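Local coordinates for Peptide/nickel transport system substrate-binding protein (Listeria monocytogenes serotype 1/2a, PDB 5KZT) that binds a peptide in the crystal and probably serves as the substrate-binding component of a peptide transport system, at residues N238-D243 against L502-I507. Numbering follows the deposited sequence.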
ATOM      1  N   ASN A 238     -15.235  22.264  -6.321  1.00 23.46           N
ATOM      2  CA  ASN A 238     -16.591  22.685  -6.631  1.00 24.11           C
ATOM      3  C   ASN A 238     -17.645  21.819  -5.913  1.00 23.56           C
ATOM      4  O   ASN A 238     -18.658  22.324  -5.444  1.00 23.69           O
ATOM      5  CB  ASN A 238     -16.823  22.664  -8.136  1.00 25.17           C
ATOM      6  CG  ASN A 238     -18.247  22.975  -8.496  1.00 26.31           C
ATOM      7  OD1 ASN A 238     -18.697  24.105  -8.322  1.00 27.21           O
ATOM      8  ND2 ASN A 238     -18.980  21.978  -8.960  1.00 26.74           N
ATOM      9  N   LEU A 239     -17.399  20.514  -5.839  1.00 22.77           N
ATOM     10  CA  LEU A 239     -18.316  19.602  -5.154  1.00 22.58           C
ATOM     11  C   LEU A 239     -18.335  19.892  -3.638  1.00 21.97           C
ATOM     12  O   LEU A 239     -19.402  19.894  -3.013  1.00 22.57           O
ATOM     13  CB  LEU A 239     -17.930  18.154  -5.435  1.00 22.12           C
ATOM     14  CG  LEU A 239     -18.153  17.639  -6.863  1.00 22.86           C
ATOM     15  CD1 LEU A 239     -17.554  16.254  -7.011  1.00 22.40           C
ATOM     16  CD2 LEU A 239     -19.636  17.608  -7.229  1.00 23.86           C
ATOM     17  N   TYR A 240     -17.166  20.175  -3.076  1.00 21.01           N
ATOM     18  CA  TYR A 240     -17.031  20.560  -1.674  1.00 20.56           C
ATOM     19  C   TYR A 240     -17.772  21.881  -1.372  1.00 21.80           C
ATOM     20  O   TYR A 240     -18.467  21.981  -0.374  1.00 21.33           O
ATOM     21  CB  TYR A 240     -15.555  20.682  -1.317  1.00 19.87           C
ATOM     22  CG  TYR A 240     -15.254  21.005   0.130  1.00 19.53           C
ATOM     23  CD1 TYR A 240     -15.174  22.318   0.577  1.00 19.89           C
ATOM     24  CD2 TYR A 240     -15.012  19.983   1.053  1.00 19.27           C
ATOM     25  CE1 TYR A 240     -14.885  22.616   1.905  1.00 19.92           C
ATOM     26  CE2 TYR A 240     -14.723  20.271   2.384  1.00 19.20           C
ATOM     27  CZ  TYR A 240     -14.676  21.585   2.800  1.00 19.57           C
ATOM     28  OH  TYR A 240     -14.358  21.839   4.108  1.00 20.22           O
ATOM     29  N   ASN A 241     -17.612  22.876  -2.243  1.00 22.80           N
ATOM     30  CA  ASN A 241     -18.249  24.192  -2.054  1.00 24.17           C
ATOM     31  C   ASN A 241     -19.736  24.201  -2.313  1.00 25.04           C
ATOM     32  O   ASN A 241     -20.406  25.142  -1.890  1.00 25.82           O
ATOM     33  CB  ASN A 241     -17.613  25.229  -2.979  1.00 25.11           C
ATOM     34  CG  ASN A 241     -16.184  25.535  -2.611  1.00 24.95           C
ATOM     35  OD1 ASN A 241     -15.808  25.458  -1.460  1.00 24.82           O
ATOM     36  ND2 ASN A 241     -15.383  25.894  -3.597  1.00 25.81           N
ATOM     37  N   THR A 242     -20.240  23.201  -3.044  1.00 25.11           N
ATOM     38  CA  THR A 242     -21.681  23.012  -3.242  1.00 26.28           C
ATOM     39  C   THR A 242     -22.251  21.931  -2.321  1.00 26.49           C
ATOM     40  O   THR A 242     -23.365  21.489  -2.539  1.00 27.24           O
ATOM     41  CB  THR A 242     -22.034  22.738  -4.727  1.00 26.66           C
ATOM     42  OG1 THR A 242     -21.302  21.615  -5.222  1.00 25.65           O
ATOM     43  CG2 THR A 242     -21.711  23.943  -5.563  1.00 26.96           C
ATOM     44  N   ASP A 243     -21.488  21.551  -1.289  1.00 26.12           N
ATOM     45  CA  ASP A 243     -21.882  20.568  -0.254  1.00 26.70           C
ATOM     46  C   ASP A 243     -22.231  19.171  -0.755  1.00 26.05           C
ATOM     47  O   ASP A 243     -23.011  18.467  -0.122  1.00 25.79           O
ATOM     48  CB  ASP A 243     -23.027  21.128   0.600  1.00 28.26           C
ATOM     49  CG  ASP A 243     -22.659  22.442   1.270  1.00 29.31           C
ATOM     50  OD1 ASP A 243     -21.523  22.562   1.779  1.00 30.51           O
ATOM     51  OD2 ASP A 243     -23.494  23.347   1.297  1.00 31.50           O
ATOM     52  N   LEU A 502      -9.358  19.854   1.922  1.00 18.73           N
ATOM     53  CA  LEU A 502     -10.337  20.586   2.702  1.00 18.92           C
ATOM     54  C   LEU A 502     -11.215  19.533   3.335  1.00 18.55           C
ATOM     55  O   LEU A 502     -11.583  18.560   2.672  1.00 17.99           O
ATOM     56  CB  LEU A 502     -11.173  21.534   1.852  1.00 19.56           C
ATOM     57  CG  LEU A 502     -10.502  22.770   1.264  1.00 20.30           C
ATOM     58  CD1 LEU A 502     -11.576  23.696   0.705  1.00 21.08           C
ATOM     59  CD2 LEU A 502      -9.653  23.519   2.285  1.00 20.77           C
ATOM     60  N   GLN A 503     -11.531  19.712   4.620  1.00 18.79           N
ATOM     61  CA  GLN A 503     -12.326  18.758   5.379  1.00 18.94           C
ATOM     62  C   GLN A 503     -13.359  19.498   6.197  1.00 19.64           C
ATOM     63  O   GLN A 503     -12.987  20.336   7.004  1.00 19.67           O
ATOM     64  CB  GLN A 503     -11.420  17.967   6.319  1.00 19.16           C
ATOM     65  CG  GLN A 503     -12.130  16.861   7.084  1.00 19.46           C
ATOM     66  CD  GLN A 503     -11.167  16.044   7.934  1.00 19.89           C
ATOM     67  OE1 GLN A 503     -10.268  15.387   7.413  1.00 19.43           O
ATOM     68  NE2 GLN A 503     -11.347  16.097   9.247  1.00 20.91           N
ATOM     69  N   LYS A 504     -14.645  19.180   6.023  1.00 20.25           N
ATOM     70  CA  LYS A 504     -15.688  19.898   6.766  1.00 21.32           C
ATOM     71  C   LYS A 504     -15.496  19.723   8.267  1.00 21.73           C
ATOM     72  O   LYS A 504     -15.176  18.621   8.739  1.00 21.44           O
ATOM     73  CB  LYS A 504     -17.090  19.416   6.422  1.00 21.90           C
ATOM     74  CG  LYS A 504     -17.491  19.594   4.976  1.00 22.59           C
ATOM     75  CD  LYS A 504     -17.854  21.001   4.597  1.00 23.58           C
ATOM     76  CE  LYS A 504     -18.333  20.929   3.150  1.00 24.35           C
ATOM     77  NZ  LYS A 504     -18.574  22.251   2.585  1.00 25.39           N
ATOM     78  N   ASP A 505     -15.729  20.795   9.021  1.00 22.35           N
ATOM     79  CA  ASP A 505     -15.556  20.742  10.474  1.00 23.54           C
ATOM     80  C   ASP A 505     -16.458  19.727  11.208  1.00 23.28           C
ATOM     81  O   ASP A 505     -16.114  19.284  12.300  1.00 23.92           O
ATOM     82  CB  ASP A 505     -15.682  22.146  11.120  1.00 25.27           C
ATOM     83  CG  ASP A 505     -17.046  22.812  10.897  1.00 26.31           C
ATOM     84  OD1 ASP A 505     -17.992  22.202  10.353  1.00 26.67           O
ATOM     85  OD2 ASP A 505     -17.163  23.995  11.282  1.00 28.68           O
ATOM     86  N   TYR A 506     -17.585  19.366  10.601  1.00 22.44           N
ATOM     87  CA  TYR A 506     -18.532  18.423  11.190  1.00 22.46           C
ATOM     88  C   TYR A 506     -18.159  16.933  11.138  1.00 22.26           C
ATOM     89  O   TYR A 506     -18.826  16.123  11.774  1.00 22.39           O
ATOM     90  CB  TYR A 506     -19.946  18.643  10.648  1.00 22.51           C
ATOM     91  CG  TYR A 506     -20.137  18.621   9.150  1.00 22.21           C
ATOM     92  CD1 TYR A 506     -20.031  17.443   8.421  1.00 21.89           C
ATOM     93  CD2 TYR A 506     -20.488  19.783   8.466  1.00 22.33           C
ATOM     94  CE1 TYR A 506     -20.256  17.430   7.048  1.00 22.12           C
ATOM     95  CE2 TYR A 506     -20.712  19.783   7.093  1.00 22.38           C
ATOM     96  CZ  TYR A 506     -20.596  18.602   6.392  1.00 22.06           C
ATOM     97  OH  TYR A 506     -20.802  18.590   5.034  1.00 22.35           O
ATOM     98  N   ILE A 507     -17.104  16.567  10.420  1.00 21.59           N
ATOM     99  CA  ILE A 507     -16.582  15.197  10.477  1.00 21.74           C
ATOM    100  C   ILE A 507     -15.784  15.012  11.782  1.00 22.48           C
ATOM    101  O   ILE A 507     -14.775  15.681  11.980  1.00 22.59           O
ATOM    102  CB  ILE A 507     -15.670  14.874   9.275  1.00 21.03           C
ATOM    103  CG1 ILE A 507     -16.428  14.997   7.947  1.00 20.74           C
ATOM    104  CG2 ILE A 507     -15.067  13.486   9.402  1.00 21.14           C
ATOM    105  CD1 ILE A 507     -15.525  14.939   6.723  1.00 20.11           C
TER
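Lys504 stretches across one face of the Tyr240 ring and ends among acceptors at the close of helix 233-241. Its CB lies over the centre of the Tyr506 ring, in the same turn. CG lies outside the rim of the Tyr240 ring, nearest CE2. A bend at chi2 (-76°) then lets the chain pass along the ring, against the direction of the tyrosine side chain. Lys504 CD comes 3.6 Å from Tyr240 OH. Lys504 CE makes a CH-pi contact, 3.8 Å from the Tyr240 centroid. NZ also stands over this face, in a cation-pi contact. Lys504 NZ donates to Tyr240 O at 3.0 Å, tilted from the carbonyl plane. Asp243 N reaches that oxygen from the opposite face of the plane. Lys504 NZ forms a salt bridge with Asp243 OD1 at 3.1 Å, nearly along the C-O axis. Asp243 has positive phi and is the C-prime residue of a Schellman motif. The lysine charge thus meets the helix C-terminus, where it probably offsets the helix dipole. On the other face, Leu502 CB sits 3.8 Å from the Tyr240 centroid. The tyrosine is sandwiched between the end of strand 491-503 and the following turn, and touches Thr248 of the neighbouring antiparallel strand 247-250.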